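Local coordinates for protein alpha-galactosidase (Lactobacillus brevis, PDB 3MI6) that probably hydrolyses terminal, non-reducing alpha-D-galactose residues from alpha-galactosides such as galactose oligosaccharides and galactomannans, as a member of glycoside hydrolase family 36, at residues P323-E328 and N521-S526; D368-H373 and G382-D387; F409-E414 and A471-I476; Y459-M464 and A513-A518. All coordinates share one frame; numbering follows the deposited sequence.

Interaction 1: P323-E328 and N521-S526; sequences PRFAHE and NVLFES
The backbones of P323-E328 and N521-S526 pass each other at side-chain distance, with the CA atoms of Phe-325 and Leu-523 7.6 Å apart, and side chains reach over that gap. Phe-325 gives the largest single share. CD1 of Leu-523 sits over the centre of one face of its ring, a CH-pi contact with the methyl carbon 3.8 Å from the ring centroid. CG of Leu-523 is anti to its backbone N (chi1 -174°), a turn that lets this branch reach the ring. The edge of the ring meets backbone at Asn-521 O, 3.8 Å from Phe-325 CZ, while Val-522 O comes up obliquely to CE1 at 3.5 Å. A flat aromatic suits the place because it offers a methyl group a broad face and the chain a thin edge. In the TIM barrel of the catalytic domain, P323-E328 belongs to the loop that leads from helix 305-319 to the first barrel strand, and N521-S526 runs into the fifth, so the contact lies at the end of the barrel where strands begin; Pro-543 packs on both Phe-325 and Leu-523. With an alanine in place of Phe-325, Leu-523 CD1 would probably lose the surface it rests on and a gap would open beside Pro-543. The face of the ring opposite Leu-523 is approached off-centre by NH1 of Arg-324. That guanidinium uses its edge twice: NH1 forms a 2.9 Å salt bridge with Glu-328 OE2, and NE makes a weak but straight hydrogen bond to Asn-521 OD1, at 3.3 Å and 170°.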
# COMPACT_ATOMS: atom_id res chain seq x y z
N PRO D 323 -33.78 28.13 -11.09
CA PRO D 323 -35.06 27.40 -11.11
C PRO D 323 -35.75 27.37 -12.47
O PRO D 323 -36.60 26.52 -12.74
CB PRO D 323 -35.92 28.20 -10.12
CG PRO D 323 -34.94 28.88 -9.24
CD PRO D 323 -33.79 29.23 -10.12
N ARG D 324 -35.37 28.29 -13.34
CA ARG D 324 -35.91 28.35 -14.68
C ARG D 324 -35.44 27.15 -15.50
O ARG D 324 -36.06 26.80 -16.50
CB ARG D 324 -35.47 29.66 -15.34
CG ARG D 324 -35.85 29.80 -16.79
CD ARG D 324 -37.36 29.75 -16.96
NE ARG D 324 -37.72 29.75 -18.38
CZ ARG D 324 -37.88 28.64 -19.10
NH1 ARG D 324 -37.72 27.44 -18.53
NH2 ARG D 324 -38.19 28.73 -20.38
N PHE D 325 -34.34 26.53 -15.09
CA PHE D 325 -33.79 25.43 -15.88
C PHE D 325 -33.41 24.21 -15.05
O PHE D 325 -33.09 23.17 -15.59
CB PHE D 325 -32.61 25.89 -16.75
CG PHE D 325 -32.99 26.86 -17.82
CD1 PHE D 325 -32.74 28.22 -17.67
CD2 PHE D 325 -33.60 26.43 -18.99
CE1 PHE D 325 -33.09 29.13 -18.65
CE2 PHE D 325 -33.95 27.33 -19.99
CZ PHE D 325 -33.69 28.68 -19.82
N ALA D 326 -33.49 24.34 -13.73
CA ALA D 326 -33.14 23.26 -12.82
C ALA D 326 -33.71 21.91 -13.24
O ALA D 326 -33.02 20.88 -13.12
CB ALA D 326 -33.62 23.59 -11.43
N HIS D 327 -34.96 21.90 -13.69
CA HIS D 327 -35.69 20.67 -14.03
C HIS D 327 -36.10 20.57 -15.50
O HIS D 327 -36.69 19.58 -15.92
CB HIS D 327 -36.95 20.54 -13.18
CG HIS D 327 -36.71 20.59 -11.71
ND1 HIS D 327 -36.48 21.77 -11.04
CD2 HIS D 327 -36.69 19.61 -10.78
CE1 HIS D 327 -36.31 21.52 -9.75
NE2 HIS D 327 -36.44 20.21 -9.57
N GLU D 328 -35.78 21.58 -16.29
CA GLU D 328 -36.17 21.57 -17.69
C GLU D 328 -35.18 20.77 -18.55
O GLU D 328 -33.98 20.98 -18.50
CB GLU D 328 -36.35 22.99 -18.23
CG GLU D 328 -36.99 23.03 -19.62
CD GLU D 328 -37.22 24.45 -20.15
OE1 GLU D 328 -36.29 25.02 -20.77
OE2 GLU D 328 -38.33 24.99 -19.95
N ASN D 521 -35.57 33.62 -20.11
CA ASN D 521 -35.82 32.43 -20.95
C ASN D 521 -34.57 32.02 -21.70
O ASN D 521 -34.59 31.10 -22.54
CB ASN D 521 -36.96 32.69 -21.93
CG ASN D 521 -38.28 32.93 -21.23
OD1 ASN D 521 -38.49 32.48 -20.09
ND2 ASN D 521 -39.18 33.64 -21.90
N VAL D 522 -33.49 32.73 -21.42
CA VAL D 522 -32.24 32.47 -22.09
C VAL D 522 -31.47 31.49 -21.25
O VAL D 522 -31.21 31.71 -20.07
CB VAL D 522 -31.44 33.77 -22.28
CG1 VAL D 522 -29.99 33.45 -22.66
CG2 VAL D 522 -32.10 34.66 -23.31
N LEU D 523 -31.12 30.37 -21.88
CA LEU D 523 -30.28 29.35 -21.30
C LEU D 523 -28.82 29.77 -21.44
O LEU D 523 -28.33 29.93 -22.56
CB LEU D 523 -30.51 28.06 -22.08
CG LEU D 523 -29.87 26.75 -21.64
CD1 LEU D 523 -29.94 26.58 -20.12
CD2 LEU D 523 -30.56 25.60 -22.37
N PHE D 524 -28.14 29.97 -20.31
CA PHE D 524 -26.71 30.25 -20.33
C PHE D 524 -25.93 28.97 -20.06
O PHE D 524 -26.11 28.33 -19.02
CB PHE D 524 -26.32 31.31 -19.29
CG PHE D 524 -26.78 32.69 -19.64
CD1 PHE D 524 -27.96 33.17 -19.15
CD2 PHE D 524 -26.02 33.49 -20.47
CE1 PHE D 524 -28.39 34.43 -19.48
CE2 PHE D 524 -26.45 34.76 -20.80
CZ PHE D 524 -27.64 35.24 -20.30
N GLU D 525 -25.09 28.60 -21.02
CA GLU D 525 -24.08 27.58 -20.81
C GLU D 525 -22.80 28.30 -20.45
O GLU D 525 -22.28 29.07 -21.23
CB GLU D 525 -23.88 26.68 -22.05
CG GLU D 525 -22.89 25.51 -21.81
CD GLU D 525 -23.12 24.25 -22.68
OE1 GLU D 525 -22.12 23.56 -22.99
OE2 GLU D 525 -24.29 23.93 -23.05
N SER D 526 -22.33 28.06 -19.24
CA SER D 526 -21.07 28.63 -18.75
C SER D 526 -19.87 27.95 -19.43
O SER D 526 -19.95 26.77 -19.82
CB SER D 526 -21.02 28.51 -17.24
OG SER D 526 -19.84 27.85 -16.84

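Interaction 2: D368-H373 and G382-D387; sequences DGWFGH and GDWFVD
Phe-371 holds its CG between its own backbone N and carbonyl carbon (chi1 52°), whereas Trp-384 holds CG beside its backbone N (chi1 -54°), and these turns lay the two side chains alongside each other, pointing the same way. Trp-384 CZ3 comes over the centre of the phenylalanine ring, 3.6 Å from Phe-371 CE1. With the planes 35° apart, the pair is an oblique aromatic contact. Trp-370 crosses Trp-384 at about a right angle, its CZ2 4.2 Å from Trp-384 CE3. The flat face of Phe-371 suits its place by letting Trp-384 CZ3 settle over its centre, while Trp-370 brings both a broad ring and an N-H for Trp-412 O.

The backbones add a single bridge between Phe-371 and Val-386. Asp-387 N donates to Trp-370 O at 2.9 Å, and Gly-372 N to Phe-385 O at 3.2 Å. Gly-372 takes a positive phi, easiest without a side chain, and a beta carbon there would come tight against Asp-383 CB. Trp-384 is the centre of an inverse gamma turn.

Both segments belong to the loop between barrel strand 363-366 and helix 394-404, on the catalytic side of the TIM barrel; Asp-368 is a predicted substrate-binding residue. Trp-370 fastens the loop to the next strand, 408-413, through a hydrogen bond from NE1 to Trp-412 O and an edge-to-face meeting with Phe-413, while Trp-384 packs on Trp-412.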
# COMPACT_ATOMS: atom_id res chain seq x y z
N ASP D 368 -17.45 30.98 -31.97
CA ASP D 368 -16.49 32.06 -32.14
C ASP D 368 -16.37 32.47 -33.60
O ASP D 368 -16.28 31.61 -34.48
CB ASP D 368 -15.12 31.62 -31.59
CG ASP D 368 -14.18 32.78 -31.31
OD1 ASP D 368 -14.32 33.86 -31.91
OD2 ASP D 368 -13.28 32.61 -30.47
N GLY D 369 -16.39 33.78 -33.86
CA GLY D 369 -16.10 34.29 -35.19
C GLY D 369 -17.12 35.22 -35.81
O GLY D 369 -16.88 35.79 -36.87
N TRP D 370 -18.26 35.41 -35.16
CA TRP D 370 -19.35 36.16 -35.79
C TRP D 370 -19.23 37.68 -35.65
O TRP D 370 -19.90 38.43 -36.37
CB TRP D 370 -20.69 35.69 -35.22
CG TRP D 370 -20.82 35.92 -33.76
CD1 TRP D 370 -20.47 35.06 -32.77
CD2 TRP D 370 -21.34 37.08 -33.12
NE1 TRP D 370 -20.73 35.61 -31.55
CE2 TRP D 370 -21.27 36.86 -31.74
CE3 TRP D 370 -21.85 38.29 -33.58
CZ2 TRP D 370 -21.69 37.80 -30.80
CZ3 TRP D 370 -22.27 39.23 -32.65
CH2 TRP D 370 -22.19 38.98 -31.28
N PHE D 371 -18.38 38.13 -34.74
CA PHE D 371 -18.30 39.54 -34.39
C PHE D 371 -17.07 40.24 -35.00
O PHE D 371 -16.11 39.58 -35.41
CB PHE D 371 -18.29 39.66 -32.87
CG PHE D 371 -17.24 38.81 -32.21
CD1 PHE D 371 -16.12 39.38 -31.64
CD2 PHE D 371 -17.36 37.43 -32.19
CE1 PHE D 371 -15.15 38.59 -31.03
CE2 PHE D 371 -16.39 36.64 -31.59
CZ PHE D 371 -15.29 37.23 -31.00
N GLY D 372 -17.10 41.57 -35.05
CA GLY D 372 -15.96 42.36 -35.47
C GLY D 372 -15.28 41.92 -36.76
O GLY D 372 -15.83 42.08 -37.85
N HIS D 373 -14.08 41.39 -36.65
CA HIS D 373 -13.41 40.76 -37.79
C HIS D 373 -12.70 39.46 -37.39
O HIS D 373 -11.61 39.15 -37.87
CB HIS D 373 -12.48 41.74 -38.53
CG HIS D 373 -11.70 42.67 -37.64
ND1 HIS D 373 -12.30 43.66 -36.88
CD2 HIS D 373 -10.37 42.80 -37.43
CE1 HIS D 373 -11.37 44.33 -36.21
NE2 HIS D 373 -10.19 43.83 -36.54
N GLY D 382 -14.09 42.12 -28.13
CA GLY D 382 -14.58 43.31 -27.47
C GLY D 382 -15.62 44.00 -28.34
O GLY D 382 -16.35 44.87 -27.89
N ASP D 383 -15.67 43.60 -29.60
CA ASP D 383 -16.57 44.19 -30.58
C ASP D 383 -17.81 43.33 -30.79
O ASP D 383 -17.98 42.69 -31.83
CB ASP D 383 -15.85 44.38 -31.91
CG ASP D 383 -14.77 45.43 -31.84
OD1 ASP D 383 -14.78 46.23 -30.88
OD2 ASP D 383 -13.91 45.45 -32.74
N TRP D 384 -18.69 43.33 -29.80
CA TRP D 384 -19.85 42.45 -29.79
C TRP D 384 -20.97 42.94 -30.71
O TRP D 384 -22.11 43.18 -30.27
CB TRP D 384 -20.31 42.21 -28.36
CG TRP D 384 -19.17 41.71 -27.50
CD1 TRP D 384 -18.59 42.34 -26.44
CD2 TRP D 384 -18.44 40.48 -27.68
NE1 TRP D 384 -17.57 41.58 -25.93
CE2 TRP D 384 -17.46 40.44 -26.68
CE3 TRP D 384 -18.54 39.42 -28.58
CZ2 TRP D 384 -16.57 39.37 -26.55
CZ3 TRP D 384 -17.66 38.35 -28.45
CH2 TRP D 384 -16.69 38.33 -27.44
N PHE D 385 -20.63 43.08 -31.98
CA PHE D 385 -21.60 43.41 -33.00
C PHE D 385 -21.28 42.62 -34.27
O PHE D 385 -20.17 42.12 -34.43
CB PHE D 385 -21.64 44.92 -33.24
CG PHE D 385 -20.29 45.54 -33.47
CD1 PHE D 385 -19.57 45.24 -34.62
CD2 PHE D 385 -19.76 46.43 -32.57
CE1 PHE D 385 -18.32 45.81 -34.84
CE2 PHE D 385 -18.52 47.00 -32.79
CZ PHE D 385 -17.80 46.69 -33.93
N VAL D 386 -22.26 42.53 -35.17
CA VAL D 386 -22.20 41.65 -36.35
C VAL D 386 -21.07 41.91 -37.36
O VAL D 386 -20.77 43.06 -37.71
CB VAL D 386 -23.54 41.69 -37.10
CG1 VAL D 386 -23.74 40.40 -37.89
CG2 VAL D 386 -24.71 41.94 -36.13
N ASP D 387 -20.47 40.83 -37.85
CA ASP D 387 -19.40 40.91 -38.85
C ASP D 387 -19.97 40.73 -40.25
O ASP D 387 -20.28 39.61 -40.65
CB ASP D 387 -18.34 39.83 -38.59
CG ASP D 387 -17.27 39.78 -39.68
OD1 ASP D 387 -17.18 40.76 -40.46
OD2 ASP D 387 -16.52 38.78 -39.76

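Interaction 3: F409-E414 and A471-I476; sequences FGLWFE and ANLDYI
Asp-474 takes hold of both polar groups of the Phe-409 backbone. Its N donates to Phe-409 O at 2.9 Å, nearly in line with the carbonyl bond, and its carboxylate OD2 accepts from Phe-409 N at 3.0 Å on the anti side of the oxygen. An aspartate suits this place because its short side chain, with CG beside its own backbone N (chi1 -68°), can fold back to accept the N-H where regular strand pairing has not yet begun. Further along, Leu-411 N donates to Tyr-475 O at 3.2 Å, with the donor tilted from the carbonyl plane, and Ile-476 CA makes a CA-H...O contact with Leu-411 O. Leu-411 and Ile-476 form a parallel bridge.

Apolar packing sets the branched Leu-473 and Ile-476 against Phe-409, Leu-411 and Phe-413. CD2 of Leu-473 reaches Phe-409 CD2 at 3.5 Å and Leu-411 CD2 at 4.0 Å, so one methyl joins two residues of the strand. Ile-476 CD1 meets Phe-413 CE2 at 3.6 Å. Gly-410 has its CA at the edge of the Tyr-475 ring, 3.7 Å from CD1; a beta carbon there would run into the ring, a likely reason for the glycine.

These are the third and fourth strands of the TIM barrel, linked by a beta-alpha-beta crossover through helix 454-471. Met-467 and Ile-468 of that helix pack on the face bearing Leu-411 and Ile-476, and Phe-409 packs on helix 394-404. On the face bearing Tyr-475, its OH makes a weak hydrogen bond to Glu-525 of strand 523-526, while Trp-412 NE1 bonds to Asp-479, the predicted nucleophile.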
# COMPACT_ATOMS: atom_id res chain seq x y z
N PHE D 409 -31.90 28.98 -31.24
CA PHE D 409 -30.67 29.62 -31.69
C PHE D 409 -29.87 30.13 -30.52
O PHE D 409 -30.41 30.73 -29.59
CB PHE D 409 -30.97 30.77 -32.65
CG PHE D 409 -29.74 31.44 -33.16
CD1 PHE D 409 -28.89 30.78 -34.03
CD2 PHE D 409 -29.43 32.73 -32.77
CE1 PHE D 409 -27.75 31.39 -34.50
CE2 PHE D 409 -28.29 33.34 -33.24
CZ PHE D 409 -27.45 32.67 -34.11
N GLY D 410 -28.56 29.90 -30.57
CA GLY D 410 -27.68 30.35 -29.51
C GLY D 410 -26.40 30.88 -30.12
O GLY D 410 -26.05 30.51 -31.25
N LEU D 411 -25.72 31.76 -29.38
CA LEU D 411 -24.42 32.27 -29.83
C LEU D 411 -23.44 32.50 -28.69
O LEU D 411 -23.80 32.52 -27.52
CB LEU D 411 -24.57 33.51 -30.73
CG LEU D 411 -24.80 34.91 -30.15
CD1 LEU D 411 -23.52 35.45 -29.60
CD2 LEU D 411 -25.33 35.86 -31.20
N TRP D 412 -22.18 32.71 -29.07
CA TRP D 412 -21.02 32.68 -28.21
C TRP D 412 -20.51 34.10 -27.92
O TRP D 412 -20.24 34.87 -28.83
CB TRP D 412 -19.95 31.85 -28.94
CG TRP D 412 -18.61 31.70 -28.30
CD1 TRP D 412 -18.13 30.59 -27.69
CD2 TRP D 412 -17.54 32.67 -28.27
NE1 TRP D 412 -16.84 30.80 -27.26
CE2 TRP D 412 -16.46 32.07 -27.60
CE3 TRP D 412 -17.40 33.98 -28.73
CZ2 TRP D 412 -15.25 32.74 -27.37
CZ3 TRP D 412 -16.20 34.64 -28.51
CH2 TRP D 412 -15.14 34.03 -27.84
N PHE D 413 -20.39 34.43 -26.65
CA PHE D 413 -19.69 35.64 -26.24
C PHE D 413 -18.49 35.25 -25.37
O PHE D 413 -18.47 34.16 -24.78
CB PHE D 413 -20.60 36.54 -25.41
CG PHE D 413 -21.75 37.12 -26.17
CD1 PHE D 413 -21.64 38.35 -26.79
CD2 PHE D 413 -22.96 36.44 -26.23
CE1 PHE D 413 -22.71 38.88 -27.49
CE2 PHE D 413 -24.03 36.97 -26.92
CZ PHE D 413 -23.90 38.19 -27.55
N GLU D 414 -17.52 36.16 -25.29
CA GLU D 414 -16.44 36.09 -24.29
C GLU D 414 -16.28 37.50 -23.72
O GLU D 414 -15.29 38.16 -24.00
CB GLU D 414 -15.13 35.59 -24.90
CG GLU D 414 -14.06 35.16 -23.89
CD GLU D 414 -12.78 34.66 -24.54
OE1 GLU D 414 -12.79 34.34 -25.75
OE2 GLU D 414 -11.74 34.57 -23.85
N ALA D 471 -31.65 39.46 -31.95
CA ALA D 471 -31.59 38.14 -32.58
C ALA D 471 -32.44 37.06 -31.87
O ALA D 471 -32.39 35.87 -32.23
CB ALA D 471 -30.14 37.70 -32.70
N ASN D 472 -33.22 37.49 -30.88
CA ASN D 472 -34.12 36.60 -30.13
C ASN D 472 -33.45 35.32 -29.65
O ASN D 472 -33.91 34.21 -29.90
CB ASN D 472 -35.38 36.29 -30.93
CG ASN D 472 -36.06 37.55 -31.43
OD1 ASN D 472 -36.78 38.23 -30.68
ND2 ASN D 472 -35.83 37.88 -32.70
N LEU D 473 -32.35 35.50 -28.93
CA LEU D 473 -31.53 34.38 -28.50
C LEU D 473 -32.24 33.46 -27.53
O LEU D 473 -32.97 33.89 -26.64
CB LEU D 473 -30.25 34.91 -27.89
CG LEU D 473 -29.39 35.72 -28.85
CD1 LEU D 473 -28.16 36.21 -28.13
CD2 LEU D 473 -29.02 34.89 -30.06
N ASP D 474 -32.02 32.17 -27.68
CA ASP D 474 -32.58 31.21 -26.76
C ASP D 474 -31.53 30.79 -25.76
O ASP D 474 -31.84 30.20 -24.73
CB ASP D 474 -33.08 29.99 -27.52
CG ASP D 474 -34.27 30.30 -28.38
OD1 ASP D 474 -35.36 30.52 -27.81
OD2 ASP D 474 -34.10 30.32 -29.62
N TYR D 475 -30.28 31.14 -26.07
CA TYR D 475 -29.13 30.49 -25.45
C TYR D 475 -27.86 31.28 -25.75
O TYR D 475 -27.70 31.82 -26.84
CB TYR D 475 -29.02 29.07 -26.01
CG TYR D 475 -27.76 28.28 -25.75
CD1 TYR D 475 -26.63 28.46 -26.52
CD2 TYR D 475 -27.73 27.28 -24.79
CE1 TYR D 475 -25.49 27.70 -26.31
CE2 TYR D 475 -26.59 26.51 -24.57
CZ TYR D 475 -25.47 26.72 -25.34
OH TYR D 475 -24.33 25.96 -25.12
N ILE D 476 -26.97 31.34 -24.78
CA ILE D 476 -25.69 32.00 -24.93
C ILE D 476 -24.57 31.13 -24.33
O ILE D 476 -24.66 30.65 -23.20
CB ILE D 476 -25.72 33.43 -24.30
CG1 ILE D 476 -26.28 34.44 -25.30
CG2 ILE D 476 -24.35 33.87 -23.87
CD1 ILE D 476 -26.57 35.79 -24.71

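Interaction 4: Y459-M464 and A513-A518; sequences YLFKLM and ARLTQA
The 2.9 Å hydrogen bond from Met-464 N to Leu-460 O belongs to the helical turn that carries both Met-464 and Phe-461 to Leu-515. Helices 454-471 and 500-518 are consecutive members of the outer layer of the TIM barrel, leading into its fourth and fifth strands. Over these short segments their axes approach to 10.3 Å and run in roughly the same direction, with a crossing angle of -33°.

Phe-461 is the wedge between them. Its CG is anti to the backbone N (chi1 170°), which sends the ring out toward the other helix, where CD1 meets Arg-514 CB at 3.7 Å and Leu-515 CD2 at 3.8 Å. The ring turns its edge to the backbone, with CE1 3.6 Å from Arg-514 O, and the methyl of Ala-518 also lies near the ring plane. The guanidinium of Arg-514 bends back above the ring with the two planes only 20° apart, an off-centre cation-pi contact, with Arg-514 CZ 4.8 Å from the centroid of the Phe-461 ring. The same group forms a salt bridge with Asp-458 through NH1, so arginine suits a partly exposed position: its charge is paired while its flat face rests on the aromatic. Were a serine to stand in place of Phe-461, the guanidinium would probably lose the ring beneath it, though still paired with Asp-458, and a gap would open beside Leu-515.

Deeper in, Leu-515 also packs on Phe-524 of the barrel strand. Its other branch completes the contact: CD1 lies 3.9 Å from SE of Met-464, which is a selenomethionine in the model.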
# COMPACT_ATOMS: atom_id res chain seq x y z
N TYR D 459 -21.69 48.66 -19.93
CA TYR D 459 -21.39 48.60 -21.35
C TYR D 459 -21.63 47.21 -21.90
O TYR D 459 -22.12 47.05 -23.02
CB TYR D 459 -19.94 49.03 -21.59
CG TYR D 459 -19.46 48.87 -23.02
CD1 TYR D 459 -19.76 49.81 -24.00
CD2 TYR D 459 -18.70 47.77 -23.39
CE1 TYR D 459 -19.32 49.66 -25.32
CE2 TYR D 459 -18.26 47.61 -24.69
CZ TYR D 459 -18.57 48.55 -25.65
OH TYR D 459 -18.13 48.38 -26.94
N LEU D 460 -21.29 46.20 -21.10
CA LEU D 460 -21.44 44.83 -21.55
C LEU D 460 -22.90 44.41 -21.50
O LEU D 460 -23.41 43.80 -22.44
CB LEU D 460 -20.57 43.89 -20.72
CG LEU D 460 -19.07 44.11 -20.93
CD1 LEU D 460 -18.26 43.24 -19.99
CD2 LEU D 460 -18.69 43.84 -22.36
N PHE D 461 -23.58 44.75 -20.41
CA PHE D 461 -25.00 44.45 -20.31
C PHE D 461 -25.77 45.05 -21.48
O PHE D 461 -26.60 44.39 -22.08
CB PHE D 461 -25.60 44.96 -19.01
CG PHE D 461 -27.10 44.88 -18.99
CD1 PHE D 461 -27.75 43.73 -18.56
CD2 PHE D 461 -27.86 45.94 -19.44
CE1 PHE D 461 -29.12 43.65 -18.56
CE2 PHE D 461 -29.23 45.87 -19.44
CZ PHE D 461 -29.87 44.73 -19.00
N LYS D 462 -25.49 46.31 -21.80
CA LYS D 462 -26.18 46.96 -22.91
C LYS D 462 -25.92 46.25 -24.24
O LYS D 462 -26.85 46.01 -25.00
CB LYS D 462 -25.82 48.44 -23.00
CG LYS D 462 -26.32 49.09 -24.28
CD LYS D 462 -26.01 50.58 -24.36
CE LYS D 462 -26.19 51.09 -25.79
NZ LYS D 462 -25.58 52.44 -25.99
N LEU D 463 -24.66 45.92 -24.51
CA LEU D 463 -24.27 45.25 -25.75
C LEU D 463 -24.87 43.85 -25.93
O LEU D 463 -25.23 43.45 -27.04
CB LEU D 463 -22.75 45.19 -25.87
CG LEU D 463 -22.27 46.11 -26.98
CD1 LEU D 463 -20.76 46.09 -27.16
CD2 LEU D 463 -22.97 45.71 -28.27
N MSE D 464 -24.98 43.11 -24.84
CA MSE D 464 -25.48 41.75 -24.91
C MSE D 464 -27.01 41.68 -25.02
O MSE D 464 -27.54 40.89 -25.80
CB MSE D 464 -24.97 40.92 -23.75
CG MSE D 464 -23.51 40.59 -23.89
SE MSE D 464 -22.86 39.37 -22.52
CE MSE D 464 -21.47 40.49 -21.80
N ALA D 513 -26.23 38.44 -13.27
CA ALA D 513 -27.41 38.71 -12.48
C ALA D 513 -28.38 39.57 -13.29
O ALA D 513 -29.58 39.33 -13.28
CB ALA D 513 -27.04 39.38 -11.17
N ARG D 514 -27.85 40.56 -14.00
CA ARG D 514 -28.71 41.48 -14.72
C ARG D 514 -29.23 40.89 -16.02
O ARG D 514 -30.38 41.12 -16.39
CB ARG D 514 -27.99 42.81 -14.96
CG ARG D 514 -27.89 43.64 -13.69
CD ARG D 514 -26.84 44.72 -13.80
NE ARG D 514 -27.21 45.79 -14.71
CZ ARG D 514 -26.35 46.73 -15.11
NH1 ARG D 514 -25.10 46.69 -14.68
NH2 ARG D 514 -26.75 47.69 -15.94
N LEU D 515 -28.40 40.10 -16.70
CA LEU D 515 -28.85 39.43 -17.91
C LEU D 515 -29.92 38.37 -17.63
O LEU D 515 -30.89 38.26 -18.39
CB LEU D 515 -27.67 38.79 -18.63
CG LEU D 515 -26.60 39.65 -19.27
CD1 LEU D 515 -25.47 38.75 -19.73
CD2 LEU D 515 -27.17 40.44 -20.43
N THR D 516 -29.76 37.59 -16.57
CA THR D 516 -30.74 36.54 -16.28
C THR D 516 -32.07 37.05 -15.73
O THR D 516 -33.11 36.43 -15.93
CB THR D 516 -30.17 35.39 -15.41
OG1 THR D 516 -29.80 35.87 -14.10
CG2 THR D 516 -28.98 34.76 -16.10
N GLN D 517 -32.05 38.19 -15.06
CA GLN D 517 -33.30 38.78 -14.57
C GLN D 517 -34.09 39.44 -15.70
O GLN D 517 -35.32 39.38 -15.72
CB GLN D 517 -33.04 39.76 -13.42
CG GLN D 517 -32.15 39.17 -12.37
CD GLN D 517 -32.44 39.71 -10.99
OE1 GLN D 517 -31.56 40.30 -10.33
NE2 GLN D 517 -33.68 39.50 -10.52
N ALA D 518 -33.39 40.04 -16.65
CA ALA D 518 -34.05 40.78 -17.73
C ALA D 518 -34.52 39.90 -18.87
O ALA D 518 -35.45 40.26 -19.58
CB ALA D 518 -33.15 41.87 -18.25

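How the interactions relate
All four contacts lie in the TIM-barrel domain, but at different levels. Interaction 3 is the most regular, joining two neighbouring strands through backbone bonds and buried apolar packing. Interaction 1 borders it, since strand 523-526 pairs with strand 475-478 and Leu-523 N bonds to Asp-474 O; mostly buried but with Asn-521 exposed, it is an aromatic-methyl contact edged by a weak arginine-to-amide bond. Interaction 4 belongs to the helical layer outside, is partly buried, and reaches interaction 1 where Leu-515 and Thr-516 pack on Phe-524, and interaction 3 where Met-464 meets Phe-413. Interaction 2, a buried aromatic loop on the catalytic side, joins interaction 3 through Trp-370.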